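Glycerol dehydratase (Clostridium butyricum, PDB 1R8W) is probably a lyase of the glycyl radical family, thought to dehydrate glycerol by means of a radical carried on its own backbone. Local coordinates at residues V165-G170 against S523-N528; L453-E458 against S650-T655; V378-K383 against S721-Y726; E37-T42 against L49-A54; L757-A762 against N777-R782. One frame throughout, in Å; residues are numbered along the deposited sequence.

Interaction 1: residues V165-G170 against S523-N528; sequences VSVDYG and SSMVDN
M525, third residue of the type I beta turn from S523 to V526, is the first of its segment to meet the loop V165-D168. Its CB lies 3.6 Å from V167 CG1 and almost as near V167 CG2, so the valine fork straddles it. Beyond that the thioether bends (chi3 -78°), which keeps the sulfur and methyl beside the same valine, with M525 SD 3.7 Å from V167 CG1 and M525 CE 4.0 Å from V167 CG2. A flexible, unbranched side chain suits such a place because it can follow a branched neighbour; I270 and I274 of helix 260-277 also touch it. The carbonyl of M525 turns to the backbone instead, its O accepting from D168 N at 3.0 Å (N-H...O 152°). V526 follows, its CG2 4.2 Å from V167 CG2 and slightly farther from V165 CG2. At D527 the chemistry changes: D527 OD2 stands 5.0 Å from D168 OD2. D168 is the N-cap of helix 169-191, its OD1 holding K171 N. One backbone bond amid apolar packing thus ties the start of that helix to the turn, while the two partly exposed carboxylates probably repel each other mildly.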
# COMPACT_ATOMS: atom_id res chain seq x y z
N VAL A 165 1.10 -14.27 19.54
CA VAL A 165 1.26 -15.36 18.61
C VAL A 165 2.20 -16.42 19.15
O VAL A 165 3.07 -16.15 19.97
CB VAL A 165 1.84 -14.84 17.27
CG1 VAL A 165 3.10 -14.04 17.53
CG2 VAL A 165 2.17 -15.99 16.34
N SER A 166 1.99 -17.64 18.69
CA SER A 166 2.84 -18.75 19.06
C SER A 166 3.33 -19.25 17.71
O SER A 166 2.59 -19.86 16.94
CB SER A 166 2.06 -19.83 19.80
OG SER A 166 2.94 -20.87 20.20
N VAL A 167 4.58 -18.93 17.43
CA VAL A 167 5.26 -19.28 16.20
C VAL A 167 5.44 -20.79 16.09
O VAL A 167 5.26 -21.51 17.08
CB VAL A 167 6.63 -18.53 16.17
CG1 VAL A 167 7.76 -19.46 15.77
CG2 VAL A 167 6.52 -17.33 15.25
N ASP A 168 5.78 -21.29 14.91
CA ASP A 168 5.99 -22.72 14.75
C ASP A 168 7.42 -23.07 15.17
O ASP A 168 8.26 -23.42 14.34
CB ASP A 168 5.78 -23.14 13.30
CG ASP A 168 5.68 -24.65 13.14
OD1 ASP A 168 6.18 -25.38 14.03
OD2 ASP A 168 5.12 -25.11 12.13
N TYR A 169 7.69 -22.98 16.47
CA TYR A 169 9.01 -23.28 17.01
C TYR A 169 9.50 -24.65 16.56
O TYR A 169 10.66 -24.80 16.19
CB TYR A 169 9.00 -23.26 18.54
CG TYR A 169 8.69 -21.92 19.16
CD1 TYR A 169 7.41 -21.62 19.62
CD2 TYR A 169 9.69 -20.96 19.33
CE1 TYR A 169 7.13 -20.41 20.24
CE2 TYR A 169 9.42 -19.74 19.95
CZ TYR A 169 8.13 -19.47 20.40
OH TYR A 169 7.84 -18.29 21.04
N GLY A 170 8.61 -25.63 16.61
CA GLY A 170 8.98 -26.98 16.22
C GLY A 170 9.66 -27.06 14.87
O GLY A 170 10.68 -27.73 14.72
N SER A 523 6.56 -13.57 10.19
CA SER A 523 5.73 -14.22 9.18
C SER A 523 6.30 -15.51 8.65
O SER A 523 5.56 -16.43 8.30
CB SER A 523 5.47 -13.27 8.02
OG SER A 523 4.76 -12.13 8.45
N SER A 524 7.63 -15.58 8.58
CA SER A 524 8.32 -16.76 8.05
C SER A 524 8.08 -18.03 8.86
O SER A 524 8.28 -19.13 8.36
CB SER A 524 9.83 -16.49 7.94
OG SER A 524 10.45 -16.45 9.21
N MET A 525 7.64 -17.88 10.10
CA MET A 525 7.41 -19.04 10.96
C MET A 525 5.94 -19.38 11.22
O MET A 525 5.63 -20.19 12.10
CB MET A 525 8.15 -18.84 12.28
CG MET A 525 9.66 -18.67 12.08
SD MET A 525 10.54 -18.25 13.58
CE MET A 525 10.17 -16.53 13.71
N VAL A 526 5.04 -18.78 10.45
CA VAL A 526 3.62 -19.04 10.59
C VAL A 526 3.07 -19.53 9.26
O VAL A 526 3.25 -18.89 8.22
CB VAL A 526 2.87 -17.79 11.06
CG1 VAL A 526 1.40 -18.11 11.25
CG2 VAL A 526 3.49 -17.29 12.36
N ASP A 527 2.38 -20.66 9.29
CA ASP A 527 1.86 -21.28 8.09
C ASP A 527 1.01 -20.50 7.15
O ASP A 527 0.09 -19.77 7.54
CB ASP A 527 1.15 -22.59 8.41
CG ASP A 527 2.05 -23.79 8.20
OD1 ASP A 527 1.61 -24.93 8.49
OD2 ASP A 527 3.20 -23.60 7.74
N ASN A 528 1.37 -20.71 5.88
CA ASN A 528 0.79 -20.14 4.69
C ASN A 528 1.48 -18.87 4.22
O ASN A 528 1.36 -18.50 3.05
CB ASN A 528 -0.71 -19.94 4.88
CG ASN A 528 -1.47 -21.26 4.83
OD1 ASN A 528 -0.91 -22.32 5.14
ND2 ASN A 528 -2.75 -21.20 4.46

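Interaction 2: residues L453-E458 against S650-T655; sequences LARIVE and SLTGAT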
# COMPACT_ATOMS: atom_id res chain seq x y z
N LEU A 453 -17.96 -2.86 29.94
CA LEU A 453 -19.37 -3.22 29.96
C LEU A 453 -20.21 -2.41 30.96
O LEU A 453 -21.34 -2.05 30.67
CB LEU A 453 -19.52 -4.71 30.25
CG LEU A 453 -18.85 -5.69 29.26
CD1 LEU A 453 -18.85 -7.09 29.87
CD2 LEU A 453 -19.58 -5.67 27.92
N ALA A 454 -19.65 -2.13 32.13
CA ALA A 454 -20.36 -1.37 33.16
C ALA A 454 -20.70 0.02 32.64
O ALA A 454 -21.74 0.59 32.98
CB ALA A 454 -19.49 -1.26 34.41
N ARG A 455 -19.83 0.55 31.80
CA ARG A 455 -20.00 1.87 31.22
C ARG A 455 -21.26 1.94 30.35
O ARG A 455 -21.88 2.99 30.24
CB ARG A 455 -18.77 2.19 30.38
CG ARG A 455 -18.52 3.65 30.16
CD ARG A 455 -17.95 4.33 31.39
NE ARG A 455 -17.58 5.70 31.05
CZ ARG A 455 -18.46 6.66 30.75
NH1 ARG A 455 -19.76 6.40 30.76
NH2 ARG A 455 -18.03 7.86 30.39
N ILE A 456 -21.64 0.82 29.74
CA ILE A 456 -22.82 0.78 28.89
C ILE A 456 -24.08 0.86 29.74
O ILE A 456 -25.07 1.47 29.34
CB ILE A 456 -22.85 -0.52 28.03
CG1 ILE A 456 -21.67 -0.52 27.06
CG2 ILE A 456 -24.15 -0.61 27.25
CD1 ILE A 456 -21.60 0.72 26.18
N VAL A 457 -24.03 0.24 30.92
CA VAL A 457 -25.15 0.27 31.84
C VAL A 457 -25.36 1.73 32.24
O VAL A 457 -26.49 2.20 32.34
CB VAL A 457 -24.84 -0.57 33.10
CG1 VAL A 457 -25.92 -0.36 34.14
CG2 VAL A 457 -24.73 -2.04 32.74
N GLU A 458 -24.26 2.43 32.44
CA GLU A 458 -24.31 3.83 32.83
C GLU A 458 -24.91 4.67 31.70
O GLU A 458 -25.73 5.56 31.96
CB GLU A 458 -22.89 4.31 33.16
CG GLU A 458 -22.82 5.68 33.80
CD GLU A 458 -21.43 6.00 34.33
OE1 GLU A 458 -21.24 7.09 34.91
OE2 GLU A 458 -20.52 5.16 34.15
N SER A 650 -12.17 3.28 37.85
CA SER A 650 -11.99 4.68 38.22
C SER A 650 -12.66 5.64 37.24
O SER A 650 -12.83 6.82 37.54
CB SER A 650 -10.50 5.02 38.33
OG SER A 650 -9.87 4.96 37.07
N LEU A 651 -13.04 5.13 36.07
CA LEU A 651 -13.69 5.96 35.06
C LEU A 651 -15.19 5.70 34.96
O LEU A 651 -15.88 6.28 34.11
CB LEU A 651 -13.05 5.71 33.69
CG LEU A 651 -11.58 6.10 33.51
CD1 LEU A 651 -11.09 5.69 32.13
CD2 LEU A 651 -11.44 7.60 33.71
N THR A 652 -15.71 4.83 35.82
CA THR A 652 -17.13 4.50 35.80
C THR A 652 -17.87 5.02 37.03
O THR A 652 -17.43 4.84 38.16
CB THR A 652 -17.31 2.98 35.73
OG1 THR A 652 -16.38 2.44 34.77
CG2 THR A 652 -18.72 2.63 35.30
N GLY A 653 -19.01 5.66 36.80
CA GLY A 653 -19.79 6.18 37.91
C GLY A 653 -20.38 5.06 38.76
O GLY A 653 -20.08 3.89 38.56
N ALA A 654 -21.22 5.43 39.73
CA ALA A 654 -21.85 4.44 40.60
C ALA A 654 -22.77 3.60 39.73
O ALA A 654 -23.38 4.10 38.78
CB ALA A 654 -22.66 5.14 41.69
N THR A 655 -22.85 2.31 40.04
CA THR A 655 -23.69 1.41 39.28
C THR A 655 -24.81 0.77 40.12
O THR A 655 -24.71 0.67 41.34
CB THR A 655 -22.81 0.31 38.62
OG1 THR A 655 -21.74 -0.05 39.50
CG2 THR A 655 -22.23 0.81 37.31
O HOH W 1 -23.60 6.65 37.07
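The carboxylate of E458 meets the backbone of G653: G653 N donates to E458 OE2 at 3.1 Å with an N-H...O angle of 151°, arriving from above the carboxylate plane. E458 reaches this point with CG anti to the backbone N (chi1 -170°) and an extended chain beyond. Glycine suits the other side, for with no side chain in the way the second oxygen, E458 OE1, can rest 3.5 Å from G653 CA. The methyl of T652 lies against the same carboxylate, T652 CG2 being 3.3 Å from E458 OE2, and continues on to the small side chain of A454, whose CB is 4.1 Å from T652 CG2. R455 completes this first shell: its chain, bent at chi2 (76°), brings R455 NE to 3.5 Å from L651 O, which lies oblique to the guanidinium. A water adds a bridge, donating to A654 O at 3.1 Å and, weakly, to E458 OE1.

Two acids position R455. Its NH1 is 3.7 Å from E458 OE2, a long salt bridge in which the oxygen sits well out of the guanidinium plane, so that charge alone is at work; its stronger partner is D466, bridged through NH2. The loop is set by further bonds: T652 OG1 joins F648 O and N452 ND2, and R659 holds the carbonyls of T652 and G653. With an amide N-H, a water and a nearby guanidinium around it, the partly exposed carboxylate of E458 is probably kept ionised, and it pins the loop 651-655 to helix 453-461.

Interaction 3: residues V378-K383 against S721-Y726; sequences VRIWNK and SLIRSY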
# COMPACT_ATOMS: atom_id res chain seq x y z
N VAL A 378 -1.62 -25.48 32.24
CA VAL A 378 -1.76 -26.90 31.99
C VAL A 378 -3.09 -27.14 31.31
O VAL A 378 -4.08 -26.45 31.57
CB VAL A 378 -1.72 -27.74 33.30
CG1 VAL A 378 -0.41 -27.49 34.04
CG2 VAL A 378 -2.90 -27.41 34.19
N ARG A 379 -3.11 -28.11 30.41
CA ARG A 379 -4.33 -28.45 29.71
C ARG A 379 -4.96 -29.62 30.43
O ARG A 379 -4.28 -30.58 30.81
CB ARG A 379 -4.04 -28.80 28.25
CG ARG A 379 -3.93 -27.58 27.37
CD ARG A 379 -3.64 -27.96 25.93
NE ARG A 379 -4.55 -28.98 25.45
CZ ARG A 379 -4.55 -29.45 24.21
NH1 ARG A 379 -3.68 -28.98 23.33
NH2 ARG A 379 -5.39 -30.42 23.86
N ILE A 380 -6.27 -29.54 30.62
CA ILE A 380 -6.98 -30.60 31.31
C ILE A 380 -8.15 -31.10 30.49
O ILE A 380 -8.89 -30.31 29.90
CB ILE A 380 -7.46 -30.10 32.68
CG1 ILE A 380 -6.25 -29.95 33.60
CG2 ILE A 380 -8.50 -31.04 33.26
CD1 ILE A 380 -6.58 -29.38 34.94
N TRP A 381 -8.29 -32.42 30.42
CA TRP A 381 -9.39 -33.02 29.68
C TRP A 381 -9.85 -34.27 30.41
O TRP A 381 -9.22 -34.68 31.38
CB TRP A 381 -8.99 -33.34 28.24
CG TRP A 381 -8.00 -34.45 28.07
CD1 TRP A 381 -6.71 -34.48 28.50
CD2 TRP A 381 -8.21 -35.65 27.32
NE1 TRP A 381 -6.09 -35.63 28.06
CE2 TRP A 381 -7.00 -36.37 27.34
CE3 TRP A 381 -9.31 -36.19 26.64
CZ2 TRP A 381 -6.85 -37.60 26.69
CZ3 TRP A 381 -9.17 -37.42 26.00
CH2 TRP A 381 -7.94 -38.11 26.03
N ASN A 382 -10.93 -34.88 29.93
CA ASN A 382 -11.50 -36.06 30.56
C ASN A 382 -10.52 -37.16 30.96
O ASN A 382 -10.70 -37.78 32.00
CB ASN A 382 -12.60 -36.66 29.69
CG ASN A 382 -13.90 -35.88 29.76
OD1 ASN A 382 -14.90 -36.27 29.18
ND2 ASN A 382 -13.88 -34.77 30.49
N LYS A 383 -9.50 -37.40 30.15
CA LYS A 383 -8.55 -38.46 30.47
C LYS A 383 -7.20 -37.99 31.01
O LYS A 383 -6.22 -38.73 30.95
CB LYS A 383 -8.33 -39.35 29.25
CG LYS A 383 -9.55 -40.14 28.79
CD LYS A 383 -9.19 -41.01 27.59
CE LYS A 383 -10.42 -41.65 26.96
NZ LYS A 383 -10.10 -42.38 25.70
N SER A 721 -10.93 -31.70 42.67
CA SER A 721 -12.37 -31.89 42.47
C SER A 721 -13.04 -30.57 42.09
O SER A 721 -13.93 -30.55 41.24
CB SER A 721 -13.01 -32.44 43.75
OG SER A 721 -12.49 -33.72 44.04
N LEU A 722 -12.61 -29.48 42.72
CA LEU A 722 -13.17 -28.17 42.43
C LEU A 722 -13.00 -27.92 40.93
O LEU A 722 -13.94 -27.57 40.23
CB LEU A 722 -12.44 -27.10 43.23
CG LEU A 722 -13.04 -25.69 43.17
CD1 LEU A 722 -14.30 -25.65 44.03
CD2 LEU A 722 -12.04 -24.67 43.68
N ILE A 723 -11.77 -28.13 40.46
CA ILE A 723 -11.43 -27.94 39.06
C ILE A 723 -12.24 -28.86 38.15
O ILE A 723 -12.82 -28.40 37.17
CB ILE A 723 -9.92 -28.21 38.84
CG1 ILE A 723 -9.10 -27.17 39.61
CG2 ILE A 723 -9.60 -28.18 37.35
CD1 ILE A 723 -7.61 -27.42 39.56
N ARG A 724 -12.28 -30.14 38.47
CA ARG A 724 -13.02 -31.12 37.68
C ARG A 724 -14.49 -30.74 37.52
O ARG A 724 -15.03 -30.78 36.41
CB ARG A 724 -12.93 -32.50 38.33
CG ARG A 724 -11.59 -33.18 38.21
CD ARG A 724 -11.32 -33.56 36.78
NE ARG A 724 -10.20 -34.48 36.65
CZ ARG A 724 -9.77 -34.98 35.49
NH1 ARG A 724 -10.38 -34.64 34.36
NH2 ARG A 724 -8.75 -35.83 35.46
N SER A 725 -15.13 -30.37 38.63
CA SER A 725 -16.54 -29.99 38.62
C SER A 725 -16.79 -28.76 37.79
O SER A 725 -17.77 -28.70 37.05
CB SER A 725 -17.03 -29.73 40.05
OG SER A 725 -16.85 -30.87 40.86
N TYR A 726 -15.92 -27.77 37.91
CA TYR A 726 -16.09 -26.54 37.14
C TYR A 726 -15.94 -26.82 35.64
O TYR A 726 -16.69 -26.28 34.83
CB TYR A 726 -15.08 -25.49 37.61
CG TYR A 726 -15.12 -24.20 36.82
CD1 TYR A 726 -16.29 -23.44 36.75
CD2 TYR A 726 -14.00 -23.75 36.12
CE1 TYR A 726 -16.35 -22.28 35.99
CE2 TYR A 726 -14.05 -22.60 35.36
CZ TYR A 726 -15.22 -21.86 35.30
OH TYR A 726 -15.26 -20.71 34.55
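R724, I380 and I723 carry most of this contact between the end of a strand and the side of a helix. R724 reaches from helix 712-728 to the chain just past the strand, where its NH1 donates to W381 O at 3.2 Å with an N-H...O angle of 149°. The bond is skewed: the nitrogen stands 51° out of the carbonyl plane, although the oxygen lies near the guanidinium edge. A bend at chi2 (-68°) turns the long chain across to this oxygen, and NH2 adds a weak bond to T384 O a little further along. Arginine fits such a spot because its flexible methylene chain can span the gap and its tip can serve two backbone carbonyls at once. Beside it the packing is apolar. I380 CD1 touches I723 CG2 at 4.0 Å, the two side chains crossing at about a right angle. The other branch of the strand residue, I380 CG2, lies 4.2 Å from R724 NH1, so the isoleucine borders both the apolar and the charged part of the interface. Strand 375-380 runs between strands 341-345 and 404-407 of a mixed sheet, and helix 712-728 packs against side chains of the sheet near the end of this strand; Y405 of the neighbouring strand 404-407 touches both isoleucines, while L389 of helix 386-397 flanks I380 and R724.

Interaction 4: residues E37-T42 against L49-A54; sequences ESFKQT and LRRALA
The ring of F39 and the guanidinium of R50 overlap at a tilt, their planes 41° apart: F39 CD2 sits 3.4 Å above the guanidinium plane, over its centre, while R50 CB lies over one face of the ring. At the ring's edge come A54, whose CB is in plane and 3.9 Å from F39 CE1, and R51, whose CD is 4.2 Å from F39 CZ. The edge of the guanidinium is turned to F39 O and T42 OG1; R50 NH1 comes close to F39 O, but at too poor an angle for a hydrogen bond. Phenylalanine suits this place because it gives the arginine a flat apolar surface, whereas the charged end of R51 goes off to E88.

The remaining contacts are made by S38, T42, L53 and A54. T42 CG2 passes L53 CD2 at 3.8 Å, and S38 OG lies 3.4 Å from A54 CA, a closeness that small residues permit. With its OG anti to the backbone N (chi1 171°), S38 faces a water between the two helices, which sits 2.9 Å from S38 OG and donates to R50 O at 2.8 Å. T42 OG1 is also beside this water, though its modelled position against R50 is doubtful.

W126 and Y125 also pack on F39. The axes of segments 37-41 and 49-54 approach to 9.2 Å at 139°, roughly antiparallel but well splayed, and the turn from T42 into helix 47-61 is short. The arrangement is an alpha-alpha hairpin, here of helices 30-41 and 47-61, in the helical N-terminal part of the chain.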
# COMPACT_ATOMS: atom_id res chain seq x y z
N GLU A 37 18.39 4.91 11.87
CA GLU A 37 19.50 5.03 10.95
C GLU A 37 19.22 4.24 9.66
O GLU A 37 19.41 4.76 8.56
CB GLU A 37 20.75 4.55 11.67
CG GLU A 37 21.97 4.33 10.82
CD GLU A 37 23.22 4.12 11.66
OE1 GLU A 37 23.15 3.42 12.69
OE2 GLU A 37 24.29 4.66 11.28
N SER A 38 18.75 3.01 9.80
CA SER A 38 18.44 2.16 8.66
C SER A 38 17.28 2.69 7.81
O SER A 38 17.35 2.69 6.58
CB SER A 38 18.10 0.74 9.12
OG SER A 38 17.61 -0.03 8.03
N PHE A 39 16.21 3.13 8.46
CA PHE A 39 15.06 3.67 7.73
C PHE A 39 15.43 4.90 6.89
O PHE A 39 14.88 5.11 5.82
CB PHE A 39 13.92 4.02 8.70
CG PHE A 39 12.81 3.00 8.72
CD1 PHE A 39 13.05 1.69 9.13
CD2 PHE A 39 11.53 3.35 8.30
CE1 PHE A 39 12.02 0.74 9.13
CE2 PHE A 39 10.49 2.41 8.29
CZ PHE A 39 10.74 1.10 8.70
N LYS A 40 16.36 5.71 7.38
CA LYS A 40 16.79 6.89 6.64
C LYS A 40 17.43 6.50 5.32
O LYS A 40 17.40 7.26 4.35
CB LYS A 40 17.80 7.70 7.46
CG LYS A 40 17.19 8.56 8.54
CD LYS A 40 18.27 9.24 9.35
CE LYS A 40 17.66 10.15 10.41
NZ LYS A 40 18.66 10.58 11.43
N GLN A 41 18.01 5.30 5.29
CA GLN A 41 18.68 4.80 4.09
C GLN A 41 17.83 3.94 3.17
O GLN A 41 18.29 3.56 2.10
CB GLN A 41 19.92 4.01 4.50
CG GLN A 41 20.98 4.83 5.18
CD GLN A 41 22.17 4.00 5.60
OE1 GLN A 41 22.03 3.05 6.38
NE2 GLN A 41 23.35 4.35 5.09
N THR A 42 16.61 3.63 3.57
CA THR A 42 15.75 2.78 2.76
C THR A 42 14.46 3.46 2.33
O THR A 42 13.50 2.81 1.93
CB THR A 42 15.39 1.51 3.53
OG1 THR A 42 14.67 1.86 4.72
CG2 THR A 42 16.65 0.75 3.92
N LEU A 49 10.53 -4.49 2.58
CA LEU A 49 11.98 -4.50 2.43
C LEU A 49 12.63 -3.63 3.51
O LEU A 49 13.67 -3.98 4.06
CB LEU A 49 12.39 -3.98 1.05
CG LEU A 49 13.16 -4.92 0.10
CD1 LEU A 49 13.76 -6.09 0.87
CD2 LEU A 49 12.22 -5.43 -0.98
N ARG A 50 11.99 -2.50 3.81
CA ARG A 50 12.48 -1.59 4.84
C ARG A 50 12.54 -2.32 6.18
O ARG A 50 13.50 -2.17 6.95
CB ARG A 50 11.54 -0.39 4.95
CG ARG A 50 11.47 0.44 3.69
CD ARG A 50 11.96 1.84 3.97
NE ARG A 50 10.89 2.72 4.41
CZ ARG A 50 11.09 3.93 4.92
NH1 ARG A 50 12.32 4.40 5.06
NH2 ARG A 50 10.05 4.68 5.27
N ARG A 51 11.52 -3.13 6.46
CA ARG A 51 11.46 -3.89 7.70
C ARG A 51 12.53 -4.99 7.73
O ARG A 51 13.11 -5.28 8.78
CB ARG A 51 10.07 -4.51 7.87
CG ARG A 51 8.95 -3.50 8.12
CD ARG A 51 9.16 -2.73 9.41
NE ARG A 51 9.49 -3.63 10.52
CZ ARG A 51 9.55 -3.27 11.80
NH1 ARG A 51 9.29 -2.01 12.15
NH2 ARG A 51 9.87 -4.16 12.72
N ALA A 52 12.80 -5.61 6.58
CA ALA A 52 13.80 -6.66 6.51
C ALA A 52 15.18 -6.07 6.72
O ALA A 52 15.97 -6.56 7.51
CB ALA A 52 13.72 -7.37 5.17
N LEU A 53 15.47 -4.99 5.99
CA LEU A 53 16.75 -4.31 6.08
C LEU A 53 16.99 -3.72 7.47
O LEU A 53 18.12 -3.68 7.95
CB LEU A 53 16.83 -3.20 5.02
CG LEU A 53 17.50 -3.48 3.67
CD1 LEU A 53 17.61 -4.97 3.39
CD2 LEU A 53 16.71 -2.79 2.59
N ALA A 54 15.93 -3.24 8.11
CA ALA A 54 16.03 -2.66 9.44
C ALA A 54 16.41 -3.73 10.46
O ALA A 54 17.24 -3.50 11.34
CB ALA A 54 14.72 -2.00 9.83
O HOH W 2 15.08 0.14 6.63

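Interaction 5: residues L757-A762 against N777-R782; sequences LIVRVA and NDIIAR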
# COMPACT_ATOMS: atom_id res chain seq x y z
N LEU A 757 8.17 -11.96 46.43
CA LEU A 757 6.77 -12.33 46.61
C LEU A 757 6.03 -12.21 45.27
O LEU A 757 5.85 -11.11 44.75
CB LEU A 757 6.11 -11.40 47.63
CG LEU A 757 4.59 -11.50 47.74
CD1 LEU A 757 4.19 -12.86 48.29
CD2 LEU A 757 4.07 -10.38 48.63
N ILE A 758 5.61 -13.35 44.73
CA ILE A 758 4.89 -13.36 43.46
C ILE A 758 3.41 -13.61 43.72
O ILE A 758 3.05 -14.44 44.55
CB ILE A 758 5.43 -14.46 42.51
CG1 ILE A 758 6.90 -14.20 42.18
CG2 ILE A 758 4.61 -14.48 41.23
CD1 ILE A 758 7.14 -12.85 41.52
N VAL A 759 2.56 -12.88 43.00
CA VAL A 759 1.11 -13.02 43.16
C VAL A 759 0.40 -13.01 41.80
O VAL A 759 0.90 -12.45 40.83
CB VAL A 759 0.56 -11.90 44.08
CG1 VAL A 759 -0.54 -11.11 43.40
CG2 VAL A 759 0.05 -12.51 45.37
N ARG A 760 -0.78 -13.64 41.75
CA ARG A 760 -1.56 -13.71 40.52
C ARG A 760 -2.45 -12.49 40.33
O ARG A 760 -3.25 -12.16 41.21
CB ARG A 760 -2.45 -14.95 40.54
CG ARG A 760 -2.99 -15.35 39.19
CD ARG A 760 -1.85 -15.76 38.26
NE ARG A 760 -2.33 -16.42 37.06
CZ ARG A 760 -1.54 -16.89 36.10
NH1 ARG A 760 -0.23 -16.78 36.18
NH2 ARG A 760 -2.09 -17.48 35.04
N VAL A 761 -2.31 -11.80 39.20
CA VAL A 761 -3.15 -10.64 38.93
C VAL A 761 -4.39 -11.14 38.19
O VAL A 761 -5.42 -11.38 38.80
CB VAL A 761 -2.40 -9.57 38.08
CG1 VAL A 761 -3.28 -8.34 37.89
CG2 VAL A 761 -1.11 -9.17 38.76
N ALA A 762 -4.28 -11.33 36.87
CA ALA A 762 -5.39 -11.84 36.06
C ALA A 762 -4.85 -12.44 34.77
O ALA A 762 -4.65 -11.72 33.77
CB ALA A 762 -6.38 -10.72 35.76
N ASN A 777 -4.28 -3.32 46.15
CA ASN A 777 -5.48 -3.31 46.98
C ASN A 777 -6.61 -4.12 46.37
O ASN A 777 -7.35 -4.79 47.09
CB ASN A 777 -5.95 -1.87 47.23
CG ASN A 777 -4.97 -1.09 48.08
OD1 ASN A 777 -4.33 -1.64 48.97
ND2 ASN A 777 -4.87 0.21 47.83
N ASP A 778 -6.76 -4.07 45.05
CA ASP A 778 -7.82 -4.82 44.42
C ASP A 778 -7.61 -6.31 44.70
O ASP A 778 -8.54 -7.02 45.07
CB ASP A 778 -7.85 -4.59 42.91
CG ASP A 778 -9.12 -5.13 42.27
OD1 ASP A 778 -9.06 -5.65 41.13
OD2 ASP A 778 -10.19 -5.01 42.89
N ILE A 779 -6.38 -6.76 44.54
CA ILE A 779 -6.06 -8.17 44.78
C ILE A 779 -6.33 -8.53 46.25
O ILE A 779 -6.94 -9.56 46.54
CB ILE A 779 -4.60 -8.47 44.41
CG1 ILE A 779 -4.43 -8.36 42.89
CG2 ILE A 779 -4.19 -9.85 44.90
CD1 ILE A 779 -3.00 -8.40 42.42
N ILE A 780 -5.87 -7.68 47.16
CA ILE A 780 -6.08 -7.92 48.58
C ILE A 780 -7.57 -8.01 48.91
O ILE A 780 -7.99 -8.84 49.72
CB ILE A 780 -5.44 -6.78 49.42
CG1 ILE A 780 -3.91 -6.84 49.28
CG2 ILE A 780 -5.87 -6.89 50.88
CD1 ILE A 780 -3.19 -5.68 49.93
N ALA A 781 -8.37 -7.17 48.26
CA ALA A 781 -9.81 -7.12 48.49
C ALA A 781 -10.60 -8.30 47.93
O ALA A 781 -11.77 -8.47 48.26
CB ALA A 781 -10.38 -5.81 47.95
N ARG A 782 -9.99 -9.11 47.08
CA ARG A 782 -10.69 -10.25 46.50
C ARG A 782 -11.17 -11.22 47.57
O ARG A 782 -10.50 -11.43 48.58
CB ARG A 782 -9.80 -10.98 45.51
CG ARG A 782 -9.53 -10.19 44.25
CD ARG A 782 -8.64 -10.95 43.30
NE ARG A 782 -8.34 -10.15 42.12
CZ ARG A 782 -7.46 -10.50 41.19
NH1 ARG A 782 -6.79 -11.64 41.30
NH2 ARG A 782 -7.25 -9.70 40.15
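R782 grips a single carbonyl oxygen with both terminal nitrogens of its guanidinium, end-on: R782 NH2 donates to V761 O at 2.8 Å and R782 NH1 to V761 O at 2.9 Å. The N-H...O angles are 145° and 143°, as expected when two donors fork onto one acceptor lying in the guanidinium plane. NH1 is in the carbonyl plane, whereas NH2 stands 44° above it. V761 belongs to the small beta hairpin of strands 758-760 and 765-767, whose turn bears G763, the predicted site of the glycyl radical, and the bond therefore holds the backbone two residues before that glycine.

An extended chain from CG to NE lets R782 span the distance from just past helix 773-781, and the fixed fan of N-H groups makes arginine apt for gripping a carbonyl. N702 gives the same oxygen a further, weak bond. Farther out, K704 bonds the backbone oxygens of I779 and R782 and so steadies the helix end from which the arginine springs, while N737 holds R760 O.

Next to the polar bonds lies an apolar layer. I779, on the helix face turned to the hairpin, lays its CG1 over one face of the R782 guanidinium and sends its CD1 toward the strand, where this methyl also packs against the backbone carbonyl of R760. V761 crosses it at about a right angle, V761 CG2 being 4.2 Å from I779 CD1. On the strand side V759 comes tip to tip with the isoleucine, its CG1 3.8 Å from I779 CD1.

Overall arrangement
Interactions 5 and 1 lie deepest, their centres about 17 and 18 Å from that of the chain, and interaction 4, though buried, is farthest out at about 29 Å. Interaction 3 is also buried, interaction 2 only partly; waters bridge both 2 and 4. Interactions 3 and 5 are near neighbours, about 8 Å apart at their nearest atoms, and in both an arginine beside or within a helix binds a backbone carbonyl next to isoleucine packing; interaction 5 does so by the presumed radical loop. Interactions 1 and 4 share helix 520-523 as a neighbour, yet one joins loops through a backbone bond and the other packs two helices.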